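Carbohydrate deacetylase Agd3 (Neosartorya fumigata, PDB 6NWZ) probably removes N-acetyl groups from galactosaminogalactan, the exopolysaccharide of the fungal biofilm, as a metal-binding carbohydrate deacetylase. Local coordinates at residues Y298-G303 and S568-W573; P433-L438 and P462-Q467; Q487-W492 and I592-M597; T494-N499 and D521-V526. One frame throughout, in Å; residues are numbered along the deposited sequence.

Contact 1 of 4, residues Y298-G303 and S568-W573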
loop_
_atom_site.group_PDB
_atom_site.type_symbol
_atom_site.label_atom_id
_atom_site.label_comp_id
_atom_site.label_asym_id
_atom_site.label_seq_id
_atom_site.Cartn_x
_atom_site.Cartn_y
_atom_site.Cartn_z
ATOM N N TYR A 298 12.266 -1.973 -9.431
ATOM C CA TYR A 298 12.529 -1.883 -8.002
ATOM C C TYR A 298 13.926 -1.336 -7.742
ATOM O O TYR A 298 14.887 -1.705 -8.425
ATOM C CB TYR A 298 12.375 -3.250 -7.332
ATOM C CG TYR A 298 12.811 -3.278 -5.883
ATOM C CD1 TYR A 298 11.986 -2.789 -4.876
ATOM C CD2 TYR A 298 14.047 -3.801 -5.521
ATOM C CE1 TYR A 298 12.384 -2.814 -3.551
ATOM C CE2 TYR A 298 14.455 -3.831 -4.197
ATOM C CZ TYR A 298 13.621 -3.337 -3.218
ATOM O OH TYR A 298 14.029 -3.368 -1.905
ATOM N N PHE A 299 14.032 -0.453 -6.751
ATOM C CA PHE A 299 15.328 -0.016 -6.251
ATOM C C PHE A 299 15.212 0.264 -4.759
ATOM O O PHE A 299 14.113 0.374 -4.206
ATOM C CB PHE A 299 15.863 1.208 -7.013
ATOM C CG PHE A 299 15.030 2.458 -6.861
ATOM C CD1 PHE A 299 15.176 3.284 -5.754
ATOM C CD2 PHE A 299 14.130 2.829 -7.847
ATOM C CE1 PHE A 299 14.421 4.439 -5.625
ATOM C CE2 PHE A 299 13.376 3.983 -7.726
ATOM C CZ PHE A 299 13.521 4.788 -6.612
ATOM N N VAL A 300 16.368 0.386 -4.112
ATOM C CA VAL A 300 16.456 0.566 -2.667
ATOM C C VAL A 300 16.794 2.019 -2.369
ATOM O O VAL A 300 17.777 2.557 -2.897
ATOM C CB VAL A 300 17.506 -0.379 -2.058
ATOM C CG1 VAL A 300 17.540 -0.223 -0.552
ATOM C CG2 VAL A 300 17.213 -1.819 -2.456
ATOM N N GLU A 301 15.988 2.650 -1.516
ATOM C CA GLU A 301 16.159 4.047 -1.138
ATOM C C GLU A 301 16.809 4.142 0.235
ATOM O O GLU A 301 16.413 3.440 1.172
ATOM C CB GLU A 301 14.817 4.781 -1.128
ATOM C CG GLU A 301 14.927 6.296 -1.152
ATOM C CD GLU A 301 13.576 6.972 -1.304
ATOM O OE1 GLU A 301 12.585 6.441 -0.758
ATOM O OE2 GLU A 301 13.505 8.026 -1.975
ATOM N N VAL A 302 17.790 5.034 0.352
ATOM C CA VAL A 302 18.676 5.096 1.509
ATOM C C VAL A 302 18.561 6.469 2.164
ATOM O O VAL A 302 18.559 7.497 1.473
ATOM C CB VAL A 302 20.133 4.806 1.105
ATOM C CG1 VAL A 302 21.043 4.941 2.306
ATOM C CG2 VAL A 302 20.234 3.414 0.513
ATOM N N GLY A 303 18.464 6.482 3.492
ATOM C CA GLY A 303 18.473 7.707 4.258
ATOM C C GLY A 303 19.794 7.862 4.982
ATOM O O GLY A 303 20.173 7.010 5.791
ATOM N N SER A 568 20.891 -11.155 3.496
ATOM C CA SER A 568 20.652 -10.332 4.673
ATOM C C SER A 568 19.201 -10.490 5.123
ATOM O O SER A 568 18.348 -10.993 4.386
ATOM C CB SER A 568 20.946 -8.862 4.378
ATOM O OG SER A 568 19.995 -8.329 3.471
ATOM N N ILE A 569 18.918 -10.049 6.352
ATOM C CA ILE A 569 17.541 -10.114 6.832
ATOM C C ILE A 569 16.651 -9.190 6.010
ATOM O O ILE A 569 15.453 -9.456 5.841
ATOM C CB ILE A 569 17.461 -9.791 8.336
ATOM C CG1 ILE A 569 18.101 -8.440 8.643
ATOM C CG2 ILE A 569 18.115 -10.888 9.157
ATOM C CD1 ILE A 569 18.061 -8.081 10.114
ATOM N N PHE A 570 17.211 -8.105 5.473
ATOM C CA PHE A 570 16.445 -7.240 4.584
ATOM C C PHE A 570 16.128 -7.946 3.273
ATOM O O PHE A 570 14.979 -7.944 2.816
ATOM C CB PHE A 570 17.208 -5.940 4.327
ATOM C CG PHE A 570 16.658 -5.136 3.189
ATOM C CD1 PHE A 570 15.514 -4.373 3.354
ATOM C CD2 PHE A 570 17.277 -5.147 1.950
ATOM C CE1 PHE A 570 15.000 -3.635 2.305
ATOM C CE2 PHE A 570 16.770 -4.409 0.898
ATOM C CZ PHE A 570 15.630 -3.654 1.075
ATOM N N GLN A 571 17.136 -8.561 2.649
ATOM C CA GLN A 571 16.899 -9.279 1.401
ATOM C C GLN A 571 15.923 -10.434 1.599
ATOM O O GLN A 571 15.044 -10.664 0.758
ATOM C CB GLN A 571 18.223 -9.783 0.832
ATOM C CG GLN A 571 19.160 -8.666 0.406
ATOM C CD GLN A 571 20.571 -9.158 0.171
ATOM O OE1 GLN A 571 21.349 -9.317 1.113
ATOM N NE2 GLN A 571 20.910 -9.409 -1.088
ATOM N N ALA A 572 16.052 -11.169 2.708
ATOM C CA ALA A 572 15.135 -12.275 2.968
ATOM C C ALA A 572 13.693 -11.798 3.064
ATOM O O ALA A 572 12.770 -12.524 2.674
ATOM C CB ALA A 572 15.532 -13.004 4.253
ATOM N N TRP A 573 13.478 -10.591 3.585
ATOM C CA TRP A 573 12.127 -10.050 3.649
ATOM C C TRP A 573 11.620 -9.706 2.254
ATOM O O TRP A 573 10.504 -10.085 1.877
ATOM C CB TRP A 573 12.100 -8.823 4.566
ATOM C CG TRP A 573 10.727 -8.224 4.760
ATOM C CD1 TRP A 573 9.845 -8.506 5.765
ATOM C CD2 TRP A 573 10.089 -7.241 3.933
ATOM N NE1 TRP A 573 8.700 -7.764 5.613
ATOM C CE2 TRP A 573 8.823 -6.979 4.496
ATOM C CE3 TRP A 573 10.463 -6.559 2.771
ATOM C CZ2 TRP A 573 7.930 -6.064 3.938
ATOM C CZ3 TRP A 573 9.574 -5.647 2.219
ATOM C CH2 TRP A 573 8.321 -5.411 2.803
#
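With CG anti to the backbone N in both residues, Tyr298 (chi1 172°) and Phe570 (chi1 167°) reach toward each other from opposite directions, one from the residues leading into strand 300-304, which lies between strands 252-257 and 384-387, and the other from the first turn of helix 569-584. The phenol oxygen leads: Tyr298 OH stands 3.4 Å from Phe570 CZ and 4.1 Å from Phe570 CE2, approaching the CZ end of the ring obliquely. Val300 adds a looser apolar touch, its CG1 4.3 Å from Phe570 CZ. The hydroxyl finds its polar partner elsewhere, in a hydrogen bond with Thr252 OG1 on strand 252-257, so it can lie against the phenyl group without being left buried and unpaired. Ile254 of that strand also touches Phe570, and Phe545 meets it edge-to-face. At the helix start Ser568 and Gln571 form a capping box: Gln571 N donates to Ser568 OG at 3.0 Å, and Ser568 N returns a bond to Gln571 OE1 at 3.0 Å from above the carbonyl plane. Ser568 OG gives a second bond to Gln571 OE1 at 2.9 Å, in that plane and on a lone pair. The box ties up both side chains within the helix start, and what crosses is van der Waals contact between the helix and the parallel-paired strand 300-304 with its lead-in, its one polar atom already bonded to the sheet.

Contact 2 of 4, residues P433-L438 and P462-Q467; sequences PAITGL and PVLMNQ
Leu464 reaches out from a short 3-10 turn and presents both methyl groups to Leu438 on the loop 433-438, and CD1 also to Ile435. Leu438 crosses it at about a right angle, so that Leu438 CD2 sits at the fork of the leucine, 3.7 Å from Leu464 CD2 and 3.8 Å from Leu464 CD1. Ile435 comes in at a slant, presenting its gamma branch rather than its delta end: Ile435 CG2 lies 3.9 Å from Leu464 CD1. That branch is anti to the backbone N, while CG1 is anti to the carbonyl carbon (chi1 -44°), which leaves CD1 for other neighbours. Between the two aliphatic residues the loop is shaped by Thr436 OG1, which donates to Pro433 O at 2.6 Å in the carbonyl plane and also bonds to Gln395 N. This buried aliphatic cluster borders the metal centre, for Ile435 lies close to a bound zinc ion and to the zinc ligands Asp255 and His388. The loop leads from strand 429-430 into helix 441-449, the 3-10 turn lies between strands 454-456 and 474-475, and strand 487-492 backs both, with Arg491 against Ile435 and Val488 against Leu438 and the Leu464 backbone.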
loop_
_atom_site.group_PDB
_atom_site.type_symbol
_atom_site.label_atom_id
_atom_site.label_comp_id
_atom_site.label_asym_id
_atom_site.label_seq_id
_atom_site.Cartn_x
_atom_site.Cartn_y
_atom_site.Cartn_z
ATOM N N PRO A 433 14.458 11.646 12.216
ATOM C CA PRO A 433 15.296 10.685 12.954
ATOM C C PRO A 433 14.488 9.981 14.035
ATOM O O PRO A 433 13.995 10.617 14.970
ATOM C CB PRO A 433 16.402 11.565 13.546
ATOM C CG PRO A 433 15.760 12.922 13.689
ATOM C CD PRO A 433 14.769 13.046 12.560
ATOM N N ALA A 434 14.347 8.661 13.896
ATOM C CA ALA A 434 13.509 7.856 14.786
ATOM C C ALA A 434 12.073 8.370 14.822
ATOM O O ALA A 434 11.371 8.200 15.823
ATOM C CB ALA A 434 14.087 7.800 16.204
ATOM N N ILE A 435 11.638 8.997 13.725
ATOM C CA ILE A 435 10.316 9.607 13.604
ATOM C C ILE A 435 10.060 10.514 14.803
ATOM O O ILE A 435 9.081 10.331 15.537
ATOM C CB ILE A 435 9.220 8.533 13.455
ATOM C CG1 ILE A 435 9.667 7.467 12.460
ATOM C CG2 ILE A 435 7.924 9.147 12.939
ATOM C CD1 ILE A 435 9.930 8.013 11.071
ATOM N N THR A 436 10.941 11.491 15.017
ATOM C CA THR A 436 10.834 12.415 16.137
ATOM C C THR A 436 10.715 13.848 15.631
ATOM O O THR A 436 11.069 14.164 14.492
ATOM C CB THR A 436 12.036 12.293 17.098
ATOM O OG1 THR A 436 13.248 12.670 16.431
ATOM C CG2 THR A 436 12.168 10.868 17.612
ATOM N N GLY A 437 10.199 14.718 16.498
ATOM C CA GLY A 437 9.974 16.102 16.149
ATOM C C GLY A 437 8.679 16.378 15.421
ATOM O O GLY A 437 8.394 17.545 15.120
ATOM N N LEU A 438 7.881 15.350 15.131
ATOM C CA LEU A 438 6.621 15.546 14.426
ATOM C C LEU A 438 5.577 16.272 15.265
ATOM O O LEU A 438 4.537 16.659 14.724
ATOM C CB LEU A 438 6.069 14.200 13.950
ATOM C CG LEU A 438 6.749 13.584 12.718
ATOM C CD1 LEU A 438 8.073 12.905 13.058
ATOM C CD2 LEU A 438 5.819 12.610 12.029
ATOM N N PRO A 462 -1.193 5.965 15.629
ATOM C CA PRO A 462 -2.365 6.492 14.910
ATOM C C PRO A 462 -2.403 8.007 14.809
ATOM O O PRO A 462 -3.046 8.537 13.893
ATOM C CB PRO A 462 -3.546 5.957 15.735
ATOM C CG PRO A 462 -3.010 4.745 16.415
ATOM C CD PRO A 462 -1.576 5.062 16.727
ATOM N N VAL A 463 -1.734 8.722 15.715
ATOM C CA VAL A 463 -1.689 10.179 15.646
ATOM C C VAL A 463 -1.088 10.668 14.333
ATOM O O VAL A 463 -1.380 11.787 13.896
ATOM C CB VAL A 463 -0.897 10.729 16.852
ATOM C CG1 VAL A 463 -1.138 12.228 17.019
ATOM C CG2 VAL A 463 -1.270 9.975 18.114
ATOM N N LEU A 464 -0.262 9.848 13.681
ATOM C CA LEU A 464 0.476 10.247 12.490
ATOM C C LEU A 464 -0.179 9.781 11.196
ATOM O O LEU A 464 0.439 9.879 10.130
ATOM C CB LEU A 464 1.909 9.712 12.564
ATOM C CG LEU A 464 2.724 10.176 13.771
ATOM C CD1 LEU A 464 4.134 9.604 13.735
ATOM C CD2 LEU A 464 2.752 11.694 13.822
ATOM N N MET A 465 -1.405 9.274 11.255
ATOM C CA MET A 465 -2.083 8.769 10.074
ATOM C C MET A 465 -3.393 9.516 9.859
ATOM O O MET A 465 -4.033 9.972 10.812
ATOM C CB MET A 465 -2.334 7.265 10.190
ATOM C CG MET A 465 -1.056 6.453 10.139
ATOM S SD MET A 465 -1.335 4.679 10.242
ATOM C CE MET A 465 -2.265 4.372 8.742
ATOM N N ASN A 466 -3.777 9.650 8.590
ATOM C CA ASN A 466 -4.989 10.382 8.250
ATOM C C ASN A 466 -6.210 9.636 8.771
ATOM O O ASN A 466 -6.363 8.433 8.542
ATOM C CB ASN A 466 -5.081 10.580 6.734
ATOM C CG ASN A 466 -6.253 11.460 6.329
ATOM O OD1 ASN A 466 -7.382 10.989 6.203
ATOM N ND2 ASN A 466 -5.985 12.744 6.114
ATOM N N GLN A 467 -7.073 10.351 9.488
ATOM C CA GLN A 467 -8.238 9.752 10.127
ATOM C C GLN A 467 -9.498 9.831 9.271
ATOM O O GLN A 467 -10.577 9.466 9.749
ATOM C CB GLN A 467 -8.490 10.412 11.485
ATOM C CG GLN A 467 -7.385 10.170 12.493
ATOM C CD GLN A 467 -7.090 8.697 12.678
ATOM O OE1 GLN A 467 -5.934 8.275 12.663
ATOM N NE2 GLN A 467 -8.137 7.902 12.855
#

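Contact 3 of 4, residues Q487-W492 and I592-M597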
loop_
_atom_site.group_PDB
_atom_site.type_symbol
_atom_site.label_atom_id
_atom_site.label_comp_id
_atom_site.label_asym_id
_atom_site.label_seq_id
_atom_site.Cartn_x
_atom_site.Cartn_y
_atom_site.Cartn_z
ATOM N N GLN A 487 3.469 17.617 5.383
ATOM C CA GLN A 487 2.789 16.414 4.914
ATOM C C GLN A 487 3.501 15.182 5.462
ATOM O O GLN A 487 4.682 14.959 5.172
ATOM C CB GLN A 487 2.743 16.381 3.386
ATOM C CG GLN A 487 1.964 15.206 2.811
ATOM C CD GLN A 487 2.006 15.152 1.293
ATOM O OE1 GLN A 487 2.159 16.174 0.626
ATOM N NE2 GLN A 487 1.876 13.950 0.742
ATOM N N VAL A 488 2.784 14.386 6.247
ATOM C CA VAL A 488 3.314 13.165 6.840
ATOM C C VAL A 488 2.771 11.986 6.045
ATOM O O VAL A 488 1.583 11.656 6.133
ATOM C CB VAL A 488 2.952 13.051 8.326
ATOM C CG1 VAL A 488 3.500 11.752 8.904
ATOM C CG2 VAL A 488 3.490 14.246 9.091
ATOM N N ASN A 489 3.640 11.348 5.265
ATOM C CA ASN A 489 3.225 10.182 4.497
ATOM C C ASN A 489 3.379 8.917 5.336
ATOM O O ASN A 489 4.349 8.785 6.089
ATOM C CB ASN A 489 4.050 10.052 3.219
ATOM C CG ASN A 489 4.033 11.314 2.380
ATOM O OD1 ASN A 489 3.057 11.602 1.687
ATOM N ND2 ASN A 489 5.121 12.075 2.437
ATOM N N PRO A 490 2.442 7.982 5.219
ATOM C CA PRO A 490 2.497 6.770 6.045
ATOM C C PRO A 490 3.655 5.859 5.662
ATOM O O PRO A 490 4.177 5.897 4.545
ATOM C CB PRO A 490 1.149 6.095 5.772
ATOM C CG PRO A 490 0.728 6.621 4.433
ATOM C CD PRO A 490 1.238 8.028 4.372
ATOM N N ARG A 491 4.053 5.028 6.628
ATOM C CA ARG A 491 5.109 4.041 6.438
ATOM C C ARG A 491 4.878 2.871 7.383
ATOM O O ARG A 491 4.564 3.063 8.561
ATOM C CB ARG A 491 6.507 4.626 6.683
ATOM C CG ARG A 491 7.654 3.686 6.292
ATOM C CD ARG A 491 9.010 4.402 6.230
ATOM N NE ARG A 491 9.567 4.660 7.556
ATOM C CZ ARG A 491 10.825 5.035 7.786
ATOM N NH1 ARG A 491 11.236 5.242 9.029
ATOM N NH2 ARG A 491 11.676 5.198 6.778
ATOM N N TRP A 492 5.061 1.665 6.860
ATOM C CA TRP A 492 4.892 0.443 7.625
ATOM C C TRP A 492 6.176 0.064 8.357
ATOM O O TRP A 492 7.287 0.286 7.869
ATOM C CB TRP A 492 4.474 -0.709 6.709
ATOM C CG TRP A 492 3.147 -0.511 6.035
ATOM C CD1 TRP A 492 2.916 -0.385 4.694
ATOM C CD2 TRP A 492 1.867 -0.417 6.672
ATOM N NE1 TRP A 492 1.572 -0.223 4.458
ATOM C CE2 TRP A 492 0.906 -0.240 5.655
ATOM C CE3 TRP A 492 1.440 -0.469 8.003
ATOM C CZ2 TRP A 492 -0.453 -0.111 5.928
ATOM C CZ3 TRP A 492 0.089 -0.341 8.271
ATOM C CH2 TRP A 492 -0.840 -0.163 7.238
ATOM N N ILE A 592 9.158 4.117 -6.469
ATOM C CA ILE A 592 9.305 5.540 -6.740
ATOM C C ILE A 592 10.015 6.181 -5.558
ATOM O O ILE A 592 10.001 5.663 -4.440
ATOM C CB ILE A 592 7.952 6.232 -7.010
ATOM C CG1 ILE A 592 7.012 6.070 -5.816
ATOM C CG2 ILE A 592 7.304 5.653 -8.243
ATOM C CD1 ILE A 592 5.625 6.621 -6.064
ATOM N N THR A 593 10.649 7.323 -5.821
ATOM C CA THR A 593 11.388 8.012 -4.775
ATOM C C THR A 593 10.434 8.569 -3.724
ATOM O O THR A 593 9.229 8.711 -3.948
ATOM C CB THR A 593 12.233 9.150 -5.350
ATOM O OG1 THR A 593 11.383 10.239 -5.730
ATOM C CG2 THR A 593 13.022 8.672 -6.557
ATOM N N HIS A 594 10.998 8.876 -2.555
ATOM C CA HIS A 594 10.208 9.476 -1.487
ATOM C C HIS A 594 9.508 10.735 -1.975
ATOM O O HIS A 594 8.336 10.969 -1.661
ATOM C CB HIS A 594 11.110 9.774 -0.287
ATOM C CG HIS A 594 10.426 10.496 0.832
ATOM N ND1 HIS A 594 10.121 9.889 2.030
ATOM C CD2 HIS A 594 10.013 11.781 0.945
ATOM C CE1 HIS A 594 9.536 10.766 2.828
ATOM N NE2 HIS A 594 9.459 11.921 2.193
ATOM N N GLN A 595 10.213 11.546 -2.771
ATOM C CA GLN A 595 9.625 12.760 -3.328
ATOM C C GLN A 595 8.451 12.437 -4.246
ATOM O O GLN A 595 7.395 13.076 -4.162
ATOM C CB GLN A 595 10.700 13.551 -4.072
ATOM C CG GLN A 595 10.229 14.869 -4.652
ATOM C CD GLN A 595 11.376 15.823 -4.939
ATOM O OE1 GLN A 595 12.489 15.641 -4.445
ATOM N NE2 GLN A 595 11.110 16.845 -5.742
ATOM N N GLU A 596 8.617 11.448 -5.131
ATOM C CA GLU A 596 7.516 11.039 -5.999
ATOM C C GLU A 596 6.372 10.446 -5.191
ATOM O O GLU A 596 5.196 10.687 -5.489
ATOM C CB GLU A 596 8.004 10.026 -7.037
ATOM C CG GLU A 596 8.921 10.592 -8.109
ATOM C CD GLU A 596 9.486 9.518 -9.024
ATOM O OE1 GLU A 596 10.404 8.783 -8.596
ATOM O OE2 GLU A 596 9.003 9.407 -10.172
ATOM N N MET A 597 6.698 9.651 -4.170
ATOM C CA MET A 597 5.661 9.025 -3.362
ATOM C C MET A 597 4.832 10.070 -2.630
ATOM O O MET A 597 3.602 9.959 -2.559
ATOM C CB MET A 597 6.293 8.041 -2.381
ATOM C CG MET A 597 5.378 7.595 -1.263
ATOM S SD MET A 597 5.575 8.578 0.233
ATOM C CE MET A 597 5.371 7.290 1.469
#
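Asn489 of the largely parallel sheet in the deacetylase domain packs against Met597 in the first turn of helix 594-607, an alpha/beta layering of helix on strand. The close part is made by the thioether. Asn489 and Met597 slide past each other in opposite directions, bringing Met597 CE within 3.5 Å of Asn489 CB and Met597 SD within 3.8 Å of Asn489 CG. The methionine chain bends at chi2 (-95°), and its methyl group also reaches Pro490 O, 3.6 Å from Met597 CE. The amide of Asn489 is occupied elsewhere, since its ND2 bonds to Cys455 O on the adjacent strand. His594 makes the looser flank: Asn489 ND2 stands 4.3 Å from His594 NE2, oblique to the ring, and His594 ND1 bonds to Gln253 NE2. Arg491 forms a salt bridge with the zinc ligand Asp255 and bonds to Gln253 OE1, so it is a second-shell residue of the zinc site, with His594 linked to it through Gln253. The solvent side of the helix start belongs to Glu596, which pairs with Thr593 in a capping box: Glu596 N donates to Thr593 OG1, and Thr593 N reaches Glu596 OE1 at 3.1 Å from the anti side, 34° out of the carboxylate plane.

Contact 4 of 4, residues T494-N499 and D521-V526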
loop_
_atom_site.group_PDB
_atom_site.type_symbol
_atom_site.label_atom_id
_atom_site.label_comp_id
_atom_site.label_asym_id
_atom_site.label_seq_id
_atom_site.Cartn_x
_atom_site.Cartn_y
_atom_site.Cartn_z
ATOM N N THR A 494 8.190 -3.280 10.240
ATOM C CA THR A 494 8.298 -4.721 10.073
ATOM C C THR A 494 8.979 -5.320 11.295
ATOM O O THR A 494 9.553 -4.611 12.128
ATOM C CB THR A 494 9.082 -5.081 8.804
ATOM O OG1 THR A 494 10.432 -4.617 8.934
ATOM C CG2 THR A 494 8.451 -4.425 7.590
ATOM N N ARG A 495 8.911 -6.648 11.393
ATOM C CA ARG A 495 9.622 -7.389 12.427
ATOM C C ARG A 495 11.110 -7.533 12.131
ATOM O O ARG A 495 11.822 -8.189 12.902
ATOM C CB ARG A 495 8.982 -8.768 12.614
ATOM C CG ARG A 495 7.586 -8.698 13.212
ATOM C CD ARG A 495 6.790 -9.964 12.961
ATOM N NE ARG A 495 5.406 -9.825 13.409
ATOM C CZ ARG A 495 4.429 -9.312 12.668
ATOM N NH1 ARG A 495 4.677 -8.890 11.434
ATOM N NH2 ARG A 495 3.200 -9.223 13.158
ATOM N N ILE A 496 11.589 -6.954 11.029
ATOM C CA ILE A 496 13.018 -6.784 10.801
ATOM C C ILE A 496 13.428 -5.525 11.553
ATOM O O ILE A 496 13.299 -4.409 11.037
ATOM C CB ILE A 496 13.348 -6.686 9.301
ATOM C CG1 ILE A 496 12.702 -7.841 8.533
ATOM C CG2 ILE A 496 14.849 -6.681 9.085
ATOM C CD1 ILE A 496 13.143 -9.214 8.996
ATOM N N TYR A 497 13.909 -5.695 12.781
ATOM C CA TYR A 497 14.025 -4.581 13.711
ATOM C C TYR A 497 15.268 -3.738 13.432
ATOM O O TYR A 497 16.248 -4.191 12.832
ATOM C CB TYR A 497 14.036 -5.093 15.149
ATOM C CG TYR A 497 12.755 -5.797 15.542
ATOM C CD1 TYR A 497 11.569 -5.086 15.689
ATOM C CD2 TYR A 497 12.727 -7.171 15.753
ATOM C CE1 TYR A 497 10.390 -5.720 16.044
ATOM C CE2 TYR A 497 11.551 -7.815 16.109
ATOM C CZ TYR A 497 10.385 -7.083 16.253
ATOM O OH TYR A 497 9.206 -7.704 16.605
ATOM N N TYR A 498 15.217 -2.489 13.905
ATOM C CA TYR A 498 16.213 -1.490 13.532
ATOM C C TYR A 498 17.599 -1.822 14.066
ATOM O O TYR A 498 18.602 -1.375 13.498
ATOM C CB TYR A 498 15.789 -0.117 14.048
ATOM C CG TYR A 498 16.195 0.153 15.483
ATOM C CD1 TYR A 498 15.484 -0.398 16.545
ATOM C CD2 TYR A 498 17.293 0.954 15.777
ATOM C CE1 TYR A 498 15.854 -0.152 17.862
ATOM C CE2 TYR A 498 17.670 1.204 17.088
ATOM C CZ TYR A 498 16.947 0.650 18.125
ATOM O OH TYR A 498 17.320 0.897 19.428
ATOM N N ASN A 499 17.680 -2.565 15.164
ATOM C CA ASN A 499 18.940 -2.835 15.843
ATOM C C ASN A 499 19.345 -4.297 15.698
ATOM O O ASN A 499 19.929 -4.891 16.608
ATOM C CB ASN A 499 18.852 -2.439 17.315
ATOM C CG ASN A 499 17.703 -3.121 18.040
ATOM O OD1 ASN A 499 16.750 -3.587 17.418
ATOM N ND2 ASN A 499 17.788 -3.175 19.366
ATOM N N ASP A 521 11.840 -18.272 9.522
ATOM C CA ASP A 521 10.819 -18.529 8.509
ATOM C C ASP A 521 9.425 -18.255 9.054
ATOM O O ASP A 521 8.557 -17.752 8.331
ATOM C CB ASP A 521 10.920 -19.969 8.002
ATOM C CG ASP A 521 12.094 -20.182 7.059
ATOM O OD1 ASP A 521 12.585 -19.193 6.471
ATOM O OD2 ASP A 521 12.518 -21.345 6.897
ATOM N N ASP A 522 9.192 -18.586 10.324
ATOM C CA ASP A 522 7.927 -18.234 10.959
ATOM C C ASP A 522 7.715 -16.726 10.962
ATOM O O ASP A 522 6.610 -16.246 10.682
ATOM C CB ASP A 522 7.889 -18.794 12.379
ATOM C CG ASP A 522 7.836 -20.307 12.398
ATOM O OD1 ASP A 522 7.001 -20.871 11.663
ATOM O OD2 ASP A 522 8.633 -20.933 13.127
ATOM N N LEU A 523 8.768 -15.960 11.269
ATOM C CA LEU A 523 8.662 -14.504 11.234
ATOM C C LEU A 523 8.393 -14.012 9.820
ATOM O O LEU A 523 7.558 -13.124 9.609
ATOM C CB LEU A 523 9.941 -13.874 11.797
ATOM C CG LEU A 523 10.069 -12.347 11.875
ATOM C CD1 LEU A 523 10.979 -11.969 13.031
ATOM C CD2 LEU A 523 10.604 -11.745 10.577
ATOM N N LEU A 524 9.096 -14.576 8.835
ATOM C CA LEU A 524 8.865 -14.199 7.446
ATOM C C LEU A 524 7.469 -14.595 6.981
ATOM O O LEU A 524 6.879 -13.910 6.136
ATOM C CB LEU A 524 9.934 -14.832 6.553
ATOM C CG LEU A 524 11.362 -14.305 6.711
ATOM C CD1 LEU A 524 12.346 -15.179 5.944
ATOM C CD2 LEU A 524 11.464 -12.851 6.252
ATOM N N ALA A 525 6.920 -15.686 7.523
ATOM C CA ALA A 525 5.580 -16.111 7.129
ATOM C C ALA A 525 4.532 -15.088 7.550
ATOM O O ALA A 525 3.646 -14.734 6.762
ATOM C CB ALA A 525 5.263 -17.483 7.718
ATOM N N VAL A 526 4.614 -14.596 8.792
ATOM C CA VAL A 526 3.643 -13.597 9.232
ATOM C C VAL A 526 3.892 -12.269 8.525
ATOM O O VAL A 526 2.947 -11.518 8.254
ATOM C CB VAL A 526 3.651 -13.447 10.770
ATOM C CG1 VAL A 526 3.967 -14.771 11.437
ATOM C CG2 VAL A 526 4.624 -12.379 11.225
#
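Arg495 NH1 forms a salt bridge with Glu527 OE2 while the flat guanidinium is covered on one face by Val526, the residue just before that glutamate. Val526 CG2 sits 3.4 Å from Arg495 CZ and 3.5 Å from Arg495 NE, offset toward the rim of the group, and the two side chains cross at about a right angle. The same carboxylate takes a hydrogen bond from Trp573 NE1 through its other oxygen, so both oxygens of Glu527 are engaged, which would steady it as a partner for the arginine. Arg495 runs extended from CG to NE, and its aliphatic root slides past Leu523 in the opposite direction, with Arg495 CB 3.8 Å from Leu523 CD1. The arrangement is a loop laid over a helix: the chain leaving strand 487-492 lies across helix 520-536, which further along supplies Asp530 and His534 to a zinc ion near Arg495. Deeper in, Ile496 crosses Leu523 at a slant, Ile496 CD1 being 3.9 Å from Leu523 CD2. CG of Leu523 is anti to its backbone N (chi1 -180°), which turns its branched end toward the loop, where CD1 meets Arg495 and CD2 meets Ile496 as well as Arg495. Trp510 of helix 503-513 also touches Arg495 and Leu523.

Overall arrangement
From the N terminus, contact 1 opens first at 298-303 and closes at 568-573. Contact 2 (433-438 with 462-467) opens and closes wholly within that span. Contact 3 opens next at 487-492 but closes at 592-597, past the end of contact 1, so the two cross. Contact 4 (494-499 with 521-526) falls within both. All four belong to the deacetylase domain. Contacts 1 and 3 bring the successive helices 569-584 and 594-607 to one sheet, and Glu301 OE2 probably bonds to His594 N between them. Contact 2 meets contact 3 at strand 487-492, whereas contact 4 joins contact 1 through Ile496 on Ile569 and Leu524 on Trp573.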